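Local coordinates for superoxide dismutase [Fe] (Sulfolobus acidocaldarius, PDB 1B06), which converts superoxide radicals to hydrogen peroxide and molecular oxygen at a single iron ion bound in each subunit, at residues 22-27 and 92-97; 53-58 and 65-70; 81-86 and 166-171; 117-122 and 147-152. All coordinates share one frame; numbering follows the deposited sequence.

From the N terminus, the loop 22-27 pairs with 92-97 in contact 1, which joins the two loops that flank helices 27-57 and 67-89. Within the chain it closes, contact 2 (53-58 with 65-70) seals the far end of this helical hairpin, its centre 42 Å from that of contact 1. Helix 67-89 then supplies 81-86 to contact 3, which crosses contact 1 in sequence because its partner, 166-171, comes much later; it ties hairpin to C-terminal domain through the iron and the packing beside it. Contact 4 (117-122 with 147-152) is enclosed by contact 3 and lays helix 116-129 on the sheet. Leu-167 and Phe-119 touch between contacts 3 and 4.

Contact 1: 22-27 and 92-97; sequences EPYISK and APAGKG
The Tyr-24 ring meets Ala-94 at its edge: CB of Ala-94 lies near the ring plane, 4.1 Å from CE2. One face is occupied by its own neighbour, Pro-23, whose CD stands 3.9 Å above the plane and is displaced toward the rim. The ring comes to the Ala-94 methyl because CG is anti to the carbonyl carbon (chi1 -47°), beside the backbone N. With 78 Å² buried in all, this is a small surface contact between two irregular segments, and no hydrogen bond crosses it; Glu-22 O approaches the same methyl at 4.5 Å.

Each segment has internal constraints. The peptide before Pro-23 is cis, and Glu-22 reaches forward along the loop, where its OE2 accepts the backbone N-H of Lys-27 at 2.9 Å. That N-H points well at the oxygen (161°) but comes from above the carboxylate plane. Ser-26 holds the N-cap position of helix 27-57. On the other side Gly-97 N bonds to Pro-93 O at 2.8 Å, closing a turn over residues 94-96, with Ala-94 the first of them.

In the fold, loop 22-27 leads into helix 27-57 and is held to helix 177-180 by Tyr-180 and Gln-179, while 92-97 follows helix 67-89 and reaches helix 197-205 through the Lys-96 salt bridge with Asp-198.

Contact 2: 53-58 and 65-70; sequences EKLIKG and YDLQGI
Between Tyr-65 and Leu-67, both of which touch Leu-55, the carbonyl oxygen of Asp-66 is gripped by two backbone N-H groups: Gly-69 N at 2.7 Å and, weakly, Ile-70 N at 3.4 Å. These bonds start helix 67-89, with Asp-66 at the N-cap position. Its carboxylate makes no capping bond; Asp-66 OD1 instead forms a salt bridge with Arg-51 of a third subunit.

Most of the contact converges on one methyl, Leu-55 CD1, with Leu-55 CG also near Tyr-65 CZ (3.9 Å). CD1 sits over the centre of the Tyr-65 ring, 3.5 Å from the centroid and only 14° off the normal, a well-formed CH-pi contact. The two side chains cross at about a right angle. This contact closes the far end of the helical hairpin of iron/manganese superoxide dismutases: helix 27-57 gives way at Gly-58, the first residue past it, which has positive phi and whose N bonds to Lys-54 O at 2.8 Å, and the chain returns through Tyr-65. Leu-55 extends CG anti to its N (chi1 175°), and CD1 thereby also meets Leu-67 CD1 at 3.8 Å and Ile-70 CD1 at 4.2 Å. The plane of the ring has Leu-67 N at its edge.

At the far end of the ring, Tyr-65 OH is hydrogen-bonded to Glu-125 OE2 of the second subunit. With an alanine here in place of Tyr-65, Leu-55 CD1 would probably face a gap where the ring had been, and Glu-125 of the second subunit would lose its phenol partner.

Contact 3: 81-86 and 166-171; sequences HKLHAI and ILIVDE. With FE (Fe (III) ion), chain G.
His-84 and Asp-170 meet at the iron, the metal centre of the Fe/Mn superoxide dismutase fold, where the alpha-hairpin domain gives the histidine and the C-terminal domain the aspartate. This end is tight. NE2 of His-84 binds iron at 2.2 Å, and its 3.3 Å separation from Asp-170 OD2 reflects shared coordination. Asp-170 turns CG anti to its backbone N (chi1 -171°), which carries OD2 toward the metal. The two ligands subtend about 107° at the metal, while the imidazole and carboxylate planes stand 83° apart. Water 1, at 2.1 Å from iron, makes about a right angle with each of them; His-33 and His-174 complete five ligands. This is consistent with the trigonal bipyramid of the family, the water axial and His-84 and Asp-170 equatorial.

Away from the metal the contact loosens to single methyl pairs. Ile-168 puts CD1 at 4.0 Å from Leu-83 CD2 and CG2 at 3.9 Å from Ile-86 CG2, the side chains crossing roughly perpendicularly. All the touching side chains are buried, and Trp-135 packs on Leu-83, Ile-168 and Asp-170.

Second-shell contacts help to position the ligands: a hydrogen bond from His-84 ND1 to Gly-80 O, and Trp-135 edge-to-face with the imidazole. Asp-170 OD1 is hydrogen-bonded to Phe-172 N and lies 3.4 Å from iron; of the two oxygens OD2 alone coordinates it, at 1.9 Å.

Contact 4: 117-122 and 147-152; sequences DRFKQV and LQIMTV
Ile-149 reaches from the sheet to Val-122 and Phe-119, joining helix 116-129 to strand 147-153, at an edge of the three-stranded antiparallel sheet within this chain, in the C-terminal alpha/beta domain.

The apolar contacts between the segments all run through one atom. Ile-149 CD1 lies 4.0 Å from Val-122 CG1, and more loosely 4.5 Å from Phe-119 CE1, approaching that ring obliquely. With CG1 anti to its carbonyl carbon (chi1 -70°) and CD1 extended beyond it, the isoleucine presents its end to the helix. Phe-119 stacks edge-to-face with Tyr-113, and Ile-149 also touches Tyr-113, so helix 103-113 shares this core. Within the helix, Val-122 CG2 packs 3.6 Å above the guanidinium plane of Arg-118, displaced toward the rim.

No hydrogen bond crosses between the two segments; their side-chain bonds stay within each or lead elsewhere. On the helix, Arg-118 NE donates to Gln-121 OE1 at 3.3 Å, with the oxygen in the guanidinium plane but the donor above the carbonyl plane. Arg-118 NH1 bonds to Ile-56 O of the second subunit. On the strand, Gln-148 folds its amide back on the main chain: NE2 donates to Ile-149 O at 3.1 Å, nearly straight (166°), in the carbonyl plane and on a lone pair.

Contact 1: 22-27 and 92-97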
loop_
_atom_site.group_PDB
_atom_site.type_symbol
_atom_site.label_atom_id
_atom_site.label_comp_id
_atom_site.label_asym_id
_atom_site.label_seq_id
_atom_site.Cartn_x
_atom_site.Cartn_y
_atom_site.Cartn_z
ATOM N N GLU A 22 -16.656 -29.142 -6.788
ATOM C CA GLU A 22 -16.010 -30.221 -6.055
ATOM C C GLU A 22 -15.418 -31.200 -7.060
ATOM O O GLU A 22 -15.946 -31.349 -8.159
ATOM C CB GLU A 22 -17.024 -30.927 -5.164
ATOM C CG GLU A 22 -16.655 -30.887 -3.701
ATOM C CD GLU A 22 -17.846 -30.619 -2.817
ATOM O OE1 GLU A 22 -18.979 -30.809 -3.296
ATOM O OE2 GLU A 22 -17.651 -30.224 -1.648
ATOM N N PRO A 23 -14.334 -31.907 -6.692
ATOM C CA PRO A 23 -13.601 -31.890 -5.423
ATOM C C PRO A 23 -12.520 -30.816 -5.302
ATOM O O PRO A 23 -11.846 -30.731 -4.282
ATOM C CB PRO A 23 -12.983 -33.277 -5.372
ATOM C CG PRO A 23 -12.648 -33.550 -6.817
ATOM C CD PRO A 23 -13.720 -32.853 -7.643
ATOM N N TYR A 24 -12.350 -30.003 -6.337
ATOM C CA TYR A 24 -11.316 -28.971 -6.328
ATOM C C TYR A 24 -11.538 -27.876 -5.292
ATOM O O TYR A 24 -10.593 -27.427 -4.642
ATOM C CB TYR A 24 -11.181 -28.401 -7.733
ATOM C CG TYR A 24 -11.103 -29.515 -8.750
ATOM C CD1 TYR A 24 -10.016 -30.387 -8.764
ATOM C CD2 TYR A 24 -12.147 -29.749 -9.647
ATOM C CE1 TYR A 24 -9.971 -31.466 -9.640
ATOM C CE2 TYR A 24 -12.111 -30.825 -10.525
ATOM C CZ TYR A 24 -11.020 -31.680 -10.514
ATOM O OH TYR A 24 -10.974 -32.746 -11.377
ATOM N N ILE A 25 -12.782 -27.443 -5.138
ATOM C CA ILE A 25 -13.128 -26.443 -4.134
ATOM C C ILE A 25 -14.430 -26.910 -3.499
ATOM O O ILE A 25 -15.474 -26.930 -4.148
ATOM C CB ILE A 25 -13.338 -25.041 -4.743
ATOM C CG1 ILE A 25 -12.127 -24.662 -5.598
ATOM C CG2 ILE A 25 -13.539 -24.018 -3.625
ATOM C CD1 ILE A 25 -12.146 -23.233 -6.097
ATOM N N SER A 26 -14.360 -27.296 -2.230
ATOM C CA SER A 26 -15.532 -27.789 -1.511
ATOM C C SER A 26 -16.694 -26.801 -1.427
ATOM O O SER A 26 -16.505 -25.586 -1.457
ATOM C CB SER A 26 -15.127 -28.219 -0.099
ATOM O OG SER A 26 -15.058 -27.104 0.767
ATOM N N LYS A 27 -17.902 -27.343 -1.307
ATOM C CA LYS A 27 -19.108 -26.533 -1.209
ATOM C C LYS A 27 -19.104 -25.694 0.059
ATOM O O LYS A 27 -19.732 -24.639 0.110
ATOM C CB LYS A 27 -20.351 -27.425 -1.234
ATOM C CG LYS A 27 -20.460 -28.370 -0.051
ATOM C CD LYS A 27 -21.095 -29.701 -0.455
ATOM C CE LYS A 27 -20.756 -30.817 0.532
ATOM N NZ LYS A 27 -21.467 -30.657 1.833
ATOM N N ALA A 92 -15.852 -23.034 -13.954
ATOM C CA ALA A 92 -16.951 -23.849 -14.445
ATOM C C ALA A 92 -16.841 -25.243 -13.856
ATOM O O ALA A 92 -15.745 -25.701 -13.543
ATOM C CB ALA A 92 -16.909 -23.916 -15.964
ATOM N N PRO A 93 -17.981 -25.933 -13.680
ATOM C CA PRO A 93 -17.986 -27.290 -13.121
ATOM C C PRO A 93 -16.964 -28.212 -13.783
ATOM O O PRO A 93 -16.708 -28.115 -14.985
ATOM C CB PRO A 93 -19.419 -27.762 -13.346
ATOM C CG PRO A 93 -20.218 -26.499 -13.337
ATOM C CD PRO A 93 -19.344 -25.460 -13.980
ATOM N N ALA A 94 -16.387 -29.097 -12.976
ATOM C CA ALA A 94 -15.377 -30.060 -13.411
ATOM C C ALA A 94 -15.323 -30.355 -14.910
ATOM O O ALA A 94 -14.310 -30.103 -15.569
ATOM C CB ALA A 94 -15.561 -31.360 -12.640
ATOM N N GLY A 95 -16.411 -30.897 -15.443
ATOM C CA GLY A 95 -16.450 -31.230 -16.854
ATOM C C GLY A 95 -16.354 -30.049 -17.801
ATOM O O GLY A 95 -15.510 -30.036 -18.695
ATOM N N LYS A 96 -17.219 -29.058 -17.607
ATOM C CA LYS A 96 -17.246 -27.874 -18.459
ATOM C C LYS A 96 -15.980 -27.030 -18.347
ATOM O O LYS A 96 -15.515 -26.459 -19.333
ATOM C CB LYS A 96 -18.466 -27.013 -18.116
ATOM C CG LYS A 96 -18.918 -26.100 -19.246
ATOM C CD LYS A 96 -18.463 -24.663 -19.016
ATOM C CE LYS A 96 -17.576 -24.170 -20.149
ATOM N NZ LYS A 96 -18.383 -23.618 -21.272
ATOM N N GLY A 97 -15.428 -26.951 -17.142
ATOM C CA GLY A 97 -14.224 -26.168 -16.938
ATOM C C GLY A 97 -12.958 -26.994 -17.030
ATOM O O GLY A 97 -13.005 -28.223 -17.107
#

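Contact 2: 53-58 and 65-70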
loop_
_atom_site.group_PDB
_atom_site.type_symbol
_atom_site.label_atom_id
_atom_site.label_comp_id
_atom_site.label_asym_id
_atom_site.label_seq_id
_atom_site.Cartn_x
_atom_site.Cartn_y
_atom_site.Cartn_z
ATOM N N GLU A 53 -23.566 9.885 -0.791
ATOM C CA GLU A 53 -24.720 10.567 -1.355
ATOM C C GLU A 53 -25.177 11.687 -0.419
ATOM O O GLU A 53 -25.453 12.805 -0.859
ATOM C CB GLU A 53 -25.853 9.568 -1.563
ATOM C CG GLU A 53 -26.971 10.067 -2.434
ATOM C CD GLU A 53 -28.057 9.031 -2.612
ATOM O OE1 GLU A 53 -28.732 8.706 -1.617
ATOM O OE2 GLU A 53 -28.231 8.538 -3.746
ATOM N N LYS A 54 -25.253 11.380 0.871
ATOM C CA LYS A 54 -25.673 12.354 1.877
ATOM C C LYS A 54 -24.714 13.534 1.884
ATOM O O LYS A 54 -25.126 14.692 1.970
ATOM C CB LYS A 54 -25.675 11.714 3.263
ATOM C CG LYS A 54 -26.948 10.979 3.609
ATOM C CD LYS A 54 -26.965 10.622 5.088
ATOM C CE LYS A 54 -27.951 9.498 5.379
ATOM N NZ LYS A 54 -27.260 8.249 5.819
ATOM N N LEU A 55 -23.427 13.215 1.803
ATOM C CA LEU A 55 -22.363 14.209 1.796
ATOM C C LEU A 55 -22.537 15.149 0.610
ATOM O O LEU A 55 -22.436 16.366 0.752
ATOM C CB LEU A 55 -21.009 13.497 1.720
ATOM C CG LEU A 55 -19.691 14.255 1.590
ATOM C CD1 LEU A 55 -18.573 13.345 2.059
ATOM C CD2 LEU A 55 -19.447 14.664 0.148
ATOM N N ILE A 56 -22.810 14.575 -0.557
ATOM C CA ILE A 56 -22.999 15.362 -1.765
ATOM C C ILE A 56 -24.232 16.265 -1.660
ATOM O O ILE A 56 -24.199 17.421 -2.078
ATOM C CB ILE A 56 -23.132 14.443 -2.997
ATOM C CG1 ILE A 56 -21.808 13.710 -3.237
ATOM C CG2 ILE A 56 -23.527 15.261 -4.222
ATOM C CD1 ILE A 56 -21.864 12.668 -4.335
ATOM N N LYS A 57 -25.312 15.734 -1.094
ATOM C CA LYS A 57 -26.557 16.485 -0.930
ATOM C C LYS A 57 -26.418 17.589 0.110
ATOM O O LYS A 57 -27.057 18.634 0.006
ATOM C CB LYS A 57 -27.689 15.552 -0.497
ATOM C CG LYS A 57 -28.094 14.525 -1.536
ATOM C CD LYS A 57 -29.603 14.358 -1.584
ATOM C CE LYS A 57 -30.054 13.163 -0.761
ATOM N NZ LYS A 57 -30.591 12.070 -1.623
ATOM N N GLY A 58 -25.595 17.345 1.121
ATOM C CA GLY A 58 -25.405 18.330 2.169
ATOM C C GLY A 58 -26.046 17.890 3.473
ATOM O O GLY A 58 -26.007 18.612 4.473
ATOM N N TYR A 65 -17.831 13.549 8.963
ATOM C CA TYR A 65 -17.306 12.486 8.120
ATOM C C TYR A 65 -15.815 12.680 7.884
ATOM O O TYR A 65 -15.284 13.762 8.105
ATOM C CB TYR A 65 -18.037 12.453 6.775
ATOM C CG TYR A 65 -17.852 13.696 5.934
ATOM C CD1 TYR A 65 -16.713 13.867 5.143
ATOM C CD2 TYR A 65 -18.817 14.696 5.916
ATOM C CE1 TYR A 65 -16.545 15.003 4.357
ATOM C CE2 TYR A 65 -18.660 15.836 5.135
ATOM C CZ TYR A 65 -17.524 15.982 4.358
ATOM O OH TYR A 65 -17.371 17.103 3.580
ATOM N N ASP A 66 -15.148 11.616 7.450
ATOM C CA ASP A 66 -13.723 11.653 7.143
ATOM C C ASP A 66 -13.609 11.043 5.750
ATOM O O ASP A 66 -13.519 9.825 5.590
ATOM C CB ASP A 66 -12.945 10.847 8.174
ATOM C CG ASP A 66 -13.119 11.391 9.571
ATOM O OD1 ASP A 66 -12.343 12.292 9.957
ATOM O OD2 ASP A 66 -14.035 10.926 10.285
ATOM N N LEU A 67 -13.641 11.918 4.750
ATOM C CA LEU A 67 -13.598 11.542 3.341
ATOM C C LEU A 67 -12.713 10.369 2.947
ATOM O O LEU A 67 -13.158 9.478 2.223
ATOM C CB LEU A 67 -13.225 12.760 2.492
ATOM C CG LEU A 67 -13.683 12.714 1.031
ATOM C CD1 LEU A 67 -15.136 12.245 0.947
ATOM C CD2 LEU A 67 -13.524 14.087 0.416
ATOM N N GLN A 68 -11.465 10.364 3.400
ATOM C CA GLN A 68 -10.555 9.274 3.056
ATOM C C GLN A 68 -11.102 7.931 3.529
ATOM O O GLN A 68 -10.855 6.900 2.908
ATOM C CB GLN A 68 -9.174 9.512 3.666
ATOM C CG GLN A 68 -8.246 10.315 2.771
ATOM C CD GLN A 68 -7.987 9.634 1.449
ATOM O OE1 GLN A 68 -7.377 8.571 1.403
ATOM N NE2 GLN A 68 -8.448 10.245 0.362
ATOM N N GLY A 69 -11.840 7.947 4.633
ATOM C CA GLY A 69 -12.413 6.716 5.145
ATOM C C GLY A 69 -13.487 6.200 4.205
ATOM O O GLY A 69 -13.640 4.991 4.017
ATOM N N ILE A 70 -14.229 7.124 3.603
ATOM C CA ILE A 70 -15.299 6.770 2.681
ATOM C C ILE A 70 -14.741 6.320 1.328
ATOM O O ILE A 70 -15.138 5.279 0.797
ATOM C CB ILE A 70 -16.248 7.968 2.459
ATOM C CG1 ILE A 70 -16.969 8.303 3.767
ATOM C CG2 ILE A 70 -17.253 7.657 1.354
ATOM C CD1 ILE A 70 -17.681 9.647 3.756
#

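Contact 3: 81-86 and 166-171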
loop_
_atom_site.group_PDB
_atom_site.type_symbol
_atom_site.label_atom_id
_atom_site.label_comp_id
_atom_site.label_asym_id
_atom_site.label_seq_id
_atom_site.Cartn_x
_atom_site.Cartn_y
_atom_site.Cartn_z
ATOM N N HIS A 81 -16.359 -6.696 -4.704
ATOM C CA HIS A 81 -17.560 -7.162 -5.383
ATOM C C HIS A 81 -17.287 -7.507 -6.858
ATOM O O HIS A 81 -17.531 -8.633 -7.303
ATOM C CB HIS A 81 -18.655 -6.084 -5.258
ATOM C CG HIS A 81 -19.644 -6.075 -6.383
ATOM N ND1 HIS A 81 -20.436 -7.160 -6.689
ATOM C CD2 HIS A 81 -19.972 -5.107 -7.273
ATOM C CE1 HIS A 81 -21.208 -6.863 -7.719
ATOM N NE2 HIS A 81 -20.947 -5.624 -8.092
ATOM N N LYS A 82 -16.761 -6.544 -7.604
ATOM C CA LYS A 82 -16.482 -6.739 -9.020
ATOM C C LYS A 82 -15.552 -7.906 -9.321
ATOM O O LYS A 82 -15.789 -8.662 -10.263
ATOM C CB LYS A 82 -15.909 -5.454 -9.614
ATOM C CG LYS A 82 -16.854 -4.256 -9.500
ATOM C CD LYS A 82 -16.421 -3.101 -10.393
ATOM C CE LYS A 82 -17.526 -2.058 -10.514
ATOM N NZ LYS A 82 -18.433 -2.322 -11.678
ATOM N N LEU A 83 -14.499 -8.058 -8.528
ATOM C CA LEU A 83 -13.547 -9.137 -8.750
ATOM C C LEU A 83 -14.150 -10.507 -8.465
ATOM O O LEU A 83 -13.839 -11.482 -9.152
ATOM C CB LEU A 83 -12.299 -8.926 -7.894
ATOM C CG LEU A 83 -11.411 -7.738 -8.283
ATOM C CD1 LEU A 83 -10.156 -7.765 -7.433
ATOM C CD2 LEU A 83 -11.054 -7.796 -9.763
ATOM N N HIS A 84 -15.008 -10.591 -7.455
ATOM C CA HIS A 84 -15.640 -11.861 -7.129
ATOM C C HIS A 84 -16.642 -12.225 -8.218
ATOM O O HIS A 84 -16.815 -13.397 -8.549
ATOM C CB HIS A 84 -16.340 -11.777 -5.771
ATOM C CG HIS A 84 -15.428 -12.049 -4.621
ATOM N ND1 HIS A 84 -14.687 -11.060 -4.014
ATOM C CD2 HIS A 84 -15.079 -13.207 -4.015
ATOM C CE1 HIS A 84 -13.917 -11.598 -3.086
ATOM N NE2 HIS A 84 -14.136 -12.900 -3.066
ATOM N N ALA A 85 -17.287 -11.211 -8.783
ATOM C CA ALA A 85 -18.260 -11.419 -9.843
ATOM C C ALA A 85 -17.584 -12.042 -11.061
ATOM O O ALA A 85 -18.158 -12.899 -11.729
ATOM C CB ALA A 85 -18.909 -10.102 -10.217
ATOM N N ILE A 86 -16.365 -11.610 -11.358
ATOM C CA ILE A 86 -15.637 -12.168 -12.493
ATOM C C ILE A 86 -15.180 -13.589 -12.151
ATOM O O ILE A 86 -15.288 -14.507 -12.965
ATOM C CB ILE A 86 -14.391 -11.324 -12.828
ATOM C CG1 ILE A 86 -14.816 -9.934 -13.302
ATOM C CG2 ILE A 86 -13.570 -12.011 -13.906
ATOM C CD1 ILE A 86 -13.708 -8.899 -13.227
ATOM N N ILE A 166 -8.974 -10.989 -17.943
ATOM C CA ILE A 166 -9.245 -12.147 -18.796
ATOM C C ILE A 166 -9.284 -13.441 -17.975
ATOM O O ILE A 166 -10.128 -14.312 -18.204
ATOM C CB ILE A 166 -8.164 -12.304 -19.897
ATOM C CG1 ILE A 166 -8.139 -11.068 -20.798
ATOM C CG2 ILE A 166 -8.437 -13.549 -20.729
ATOM C CD1 ILE A 166 -9.469 -10.775 -21.476
ATOM N N LEU A 167 -8.358 -13.552 -17.023
ATOM C CA LEU A 167 -8.241 -14.720 -16.151
ATOM C C LEU A 167 -7.955 -14.234 -14.732
ATOM O O LEU A 167 -7.237 -13.255 -14.543
ATOM C CB LEU A 167 -7.097 -15.619 -16.640
ATOM C CG LEU A 167 -6.903 -16.980 -15.957
ATOM C CD1 LEU A 167 -8.076 -17.890 -16.269
ATOM C CD2 LEU A 167 -5.601 -17.611 -16.441
ATOM N N ILE A 168 -8.504 -14.913 -13.731
ATOM C CA ILE A 168 -8.291 -14.478 -12.358
ATOM C C ILE A 168 -8.416 -15.572 -11.302
ATOM O O ILE A 168 -9.257 -16.464 -11.411
ATOM C CB ILE A 168 -9.286 -13.354 -12.003
ATOM C CG1 ILE A 168 -8.991 -12.802 -10.608
ATOM C CG2 ILE A 168 -10.708 -13.887 -12.085
ATOM C CD1 ILE A 168 -9.558 -11.420 -10.374
ATOM N N VAL A 169 -7.573 -15.490 -10.276
ATOM C CA VAL A 169 -7.595 -16.446 -9.171
ATOM C C VAL A 169 -7.611 -15.694 -7.858
ATOM O O VAL A 169 -6.765 -14.827 -7.626
ATOM C CB VAL A 169 -6.341 -17.335 -9.100
ATOM C CG1 VAL A 169 -6.736 -18.714 -8.642
ATOM C CG2 VAL A 169 -5.625 -17.360 -10.417
ATOM N N ASP A 170 -8.559 -16.040 -6.996
ATOM C CA ASP A 170 -8.673 -15.416 -5.685
ATOM C C ASP A 170 -7.639 -16.081 -4.794
ATOM O O ASP A 170 -7.585 -17.311 -4.725
ATOM C CB ASP A 170 -10.074 -15.646 -5.111
ATOM C CG ASP A 170 -10.338 -14.842 -3.849
ATOM O OD1 ASP A 170 -9.398 -14.230 -3.287
ATOM O OD2 ASP A 170 -11.506 -14.827 -3.411
ATOM N N GLU A 171 -6.819 -15.282 -4.117
ATOM C CA GLU A 171 -5.796 -15.839 -3.244
ATOM C C GLU A 171 -5.916 -15.386 -1.796
ATOM O O GLU A 171 -4.962 -15.486 -1.021
ATOM C CB GLU A 171 -4.402 -15.525 -3.791
ATOM C CG GLU A 171 -3.972 -16.470 -4.915
ATOM C CD GLU A 171 -2.525 -16.272 -5.317
ATOM O OE1 GLU A 171 -1.625 -16.801 -4.625
ATOM O OE2 GLU A 171 -2.286 -15.583 -6.329
HETATM FE FE FE G . -12.583 -14.096 -2.081
HETATM O O HOH W 1 -11.327 -12.441 -2.047
#

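Contact 4: 117-122 and 147-152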
loop_
_atom_site.group_PDB
_atom_site.type_symbol
_atom_site.label_atom_id
_atom_site.label_comp_id
_atom_site.label_asym_id
_atom_site.label_seq_id
_atom_site.Cartn_x
_atom_site.Cartn_y
_atom_site.Cartn_z
ATOM N N ASP A 117 1.759 -24.702 -21.618
ATOM C CA ASP A 117 2.494 -25.263 -20.492
ATOM C C ASP A 117 3.429 -24.245 -19.845
ATOM O O ASP A 117 3.530 -24.193 -18.624
ATOM C CB ASP A 117 3.287 -26.493 -20.936
ATOM C CG ASP A 117 2.398 -27.707 -21.153
ATOM O OD1 ASP A 117 1.668 -28.092 -20.214
ATOM O OD2 ASP A 117 2.423 -28.278 -22.263
ATOM N N ARG A 118 4.114 -23.439 -20.653
ATOM C CA ARG A 118 5.009 -22.427 -20.105
ATOM C C ARG A 118 4.166 -21.368 -19.416
ATOM O O ARG A 118 4.464 -20.967 -18.296
ATOM C CB ARG A 118 5.843 -21.765 -21.204
ATOM C CG ARG A 118 7.347 -21.840 -20.972
ATOM C CD ARG A 118 7.863 -20.733 -20.065
ATOM N NE ARG A 118 8.198 -21.237 -18.736
ATOM C CZ ARG A 118 9.051 -20.660 -17.891
ATOM N NH1 ARG A 118 9.684 -19.541 -18.217
ATOM N NH2 ARG A 118 9.253 -21.195 -16.700
ATOM N N PHE A 119 3.112 -20.920 -20.089
ATOM C CA PHE A 119 2.229 -19.913 -19.512
ATOM C C PHE A 119 1.768 -20.370 -18.135
ATOM O O PHE A 119 1.819 -19.605 -17.166
ATOM C CB PHE A 119 1.005 -19.680 -20.402
ATOM C CG PHE A 119 -0.071 -18.867 -19.736
ATOM C CD1 PHE A 119 0.053 -17.486 -19.622
ATOM C CD2 PHE A 119 -1.186 -19.486 -19.180
ATOM C CE1 PHE A 119 -0.913 -16.734 -18.960
ATOM C CE2 PHE A 119 -2.160 -18.740 -18.514
ATOM C CZ PHE A 119 -2.021 -17.362 -18.405
ATOM N N LYS A 120 1.319 -21.619 -18.055
ATOM C CA LYS A 120 0.850 -22.200 -16.802
ATOM C C LYS A 120 1.938 -22.131 -15.736
ATOM O O LYS A 120 1.670 -21.832 -14.572
ATOM C CB LYS A 120 0.450 -23.651 -17.029
ATOM C CG LYS A 120 -0.689 -24.118 -16.173
ATOM C CD LYS A 120 -1.623 -24.993 -16.977
ATOM C CE LYS A 120 -1.864 -26.306 -16.274
ATOM N NZ LYS A 120 -1.713 -27.451 -17.201
ATOM N N GLN A 121 3.171 -22.413 -16.141
ATOM C CA GLN A 121 4.305 -22.378 -15.228
ATOM C C GLN A 121 4.565 -20.965 -14.725
ATOM O O GLN A 121 4.753 -20.750 -13.528
ATOM C CB GLN A 121 5.568 -22.884 -15.928
ATOM C CG GLN A 121 5.707 -24.388 -15.954
ATOM C CD GLN A 121 6.736 -24.853 -16.967
ATOM O OE1 GLN A 121 7.692 -24.141 -17.271
ATOM N NE2 GLN A 121 6.543 -26.056 -17.496
ATOM N N VAL A 122 4.588 -20.005 -15.646
ATOM C CA VAL A 122 4.848 -18.614 -15.295
ATOM C C VAL A 122 3.711 -18.012 -14.475
ATOM O O VAL A 122 3.955 -17.284 -13.507
ATOM C CB VAL A 122 5.076 -17.751 -16.549
ATOM C CG1 VAL A 122 5.382 -16.315 -16.142
ATOM C CG2 VAL A 122 6.227 -18.317 -17.360
ATOM N N LEU A 147 -0.632 -9.784 -23.036
ATOM C CA LEU A 147 -1.483 -10.402 -22.032
ATOM C C LEU A 147 -0.605 -10.255 -20.786
ATOM O O LEU A 147 0.313 -11.048 -20.558
ATOM C CB LEU A 147 -1.718 -11.879 -22.366
ATOM C CG LEU A 147 -2.698 -12.172 -23.500
ATOM C CD1 LEU A 147 -2.633 -13.641 -23.860
ATOM C CD2 LEU A 147 -4.098 -11.797 -23.070
ATOM N N GLN A 148 -0.876 -9.226 -19.994
ATOM C CA GLN A 148 -0.071 -8.939 -18.812
ATOM C C GLN A 148 -0.482 -9.620 -17.514
ATOM O O GLN A 148 -1.618 -9.486 -17.062
ATOM C CB GLN A 148 -0.023 -7.421 -18.601
ATOM C CG GLN A 148 0.869 -6.984 -17.465
ATOM C CD GLN A 148 2.337 -7.190 -17.766
ATOM O OE1 GLN A 148 2.839 -6.757 -18.803
ATOM N NE2 GLN A 148 3.037 -7.855 -16.855
ATOM N N ILE A 149 0.458 -10.345 -16.914
ATOM C CA ILE A 149 0.218 -11.019 -15.642
ATOM C C ILE A 149 0.483 -10.019 -14.523
ATOM O O ILE A 149 1.386 -9.191 -14.631
ATOM C CB ILE A 149 1.181 -12.203 -15.423
ATOM C CG1 ILE A 149 0.859 -13.346 -16.382
ATOM C CG2 ILE A 149 1.076 -12.692 -13.982
ATOM C CD1 ILE A 149 1.872 -14.475 -16.321
ATOM N N MET A 150 -0.291 -10.094 -13.446
ATOM C CA MET A 150 -0.081 -9.187 -12.326
ATOM C C MET A 150 -0.612 -9.753 -11.014
ATOM O O MET A 150 -1.632 -10.440 -10.986
ATOM C CB MET A 150 -0.742 -7.829 -12.610
ATOM C CG MET A 150 -0.479 -6.752 -11.546
ATOM S SD MET A 150 1.282 -6.387 -11.247
ATOM C CE MET A 150 1.798 -5.976 -12.887
ATOM N N THR A 151 0.105 -9.482 -9.930
ATOM C CA THR A 151 -0.332 -9.914 -8.620
ATOM C C THR A 151 -0.955 -8.675 -7.978
ATOM O O THR A 151 -0.336 -7.616 -7.905
ATOM C CB THR A 151 0.841 -10.422 -7.749
ATOM O OG1 THR A 151 1.940 -9.508 -7.833
ATOM C CG2 THR A 151 1.293 -11.798 -8.219
ATOM N N VAL A 152 -2.197 -8.807 -7.536
ATOM C CA VAL A 152 -2.904 -7.699 -6.914
ATOM C C VAL A 152 -2.960 -7.927 -5.408
ATOM O O VAL A 152 -3.344 -9.008 -4.943
ATOM C CB VAL A 152 -4.334 -7.578 -7.505
ATOM C CG1 VAL A 152 -5.152 -6.552 -6.740
ATOM C CG2 VAL A 152 -4.242 -7.194 -8.973
#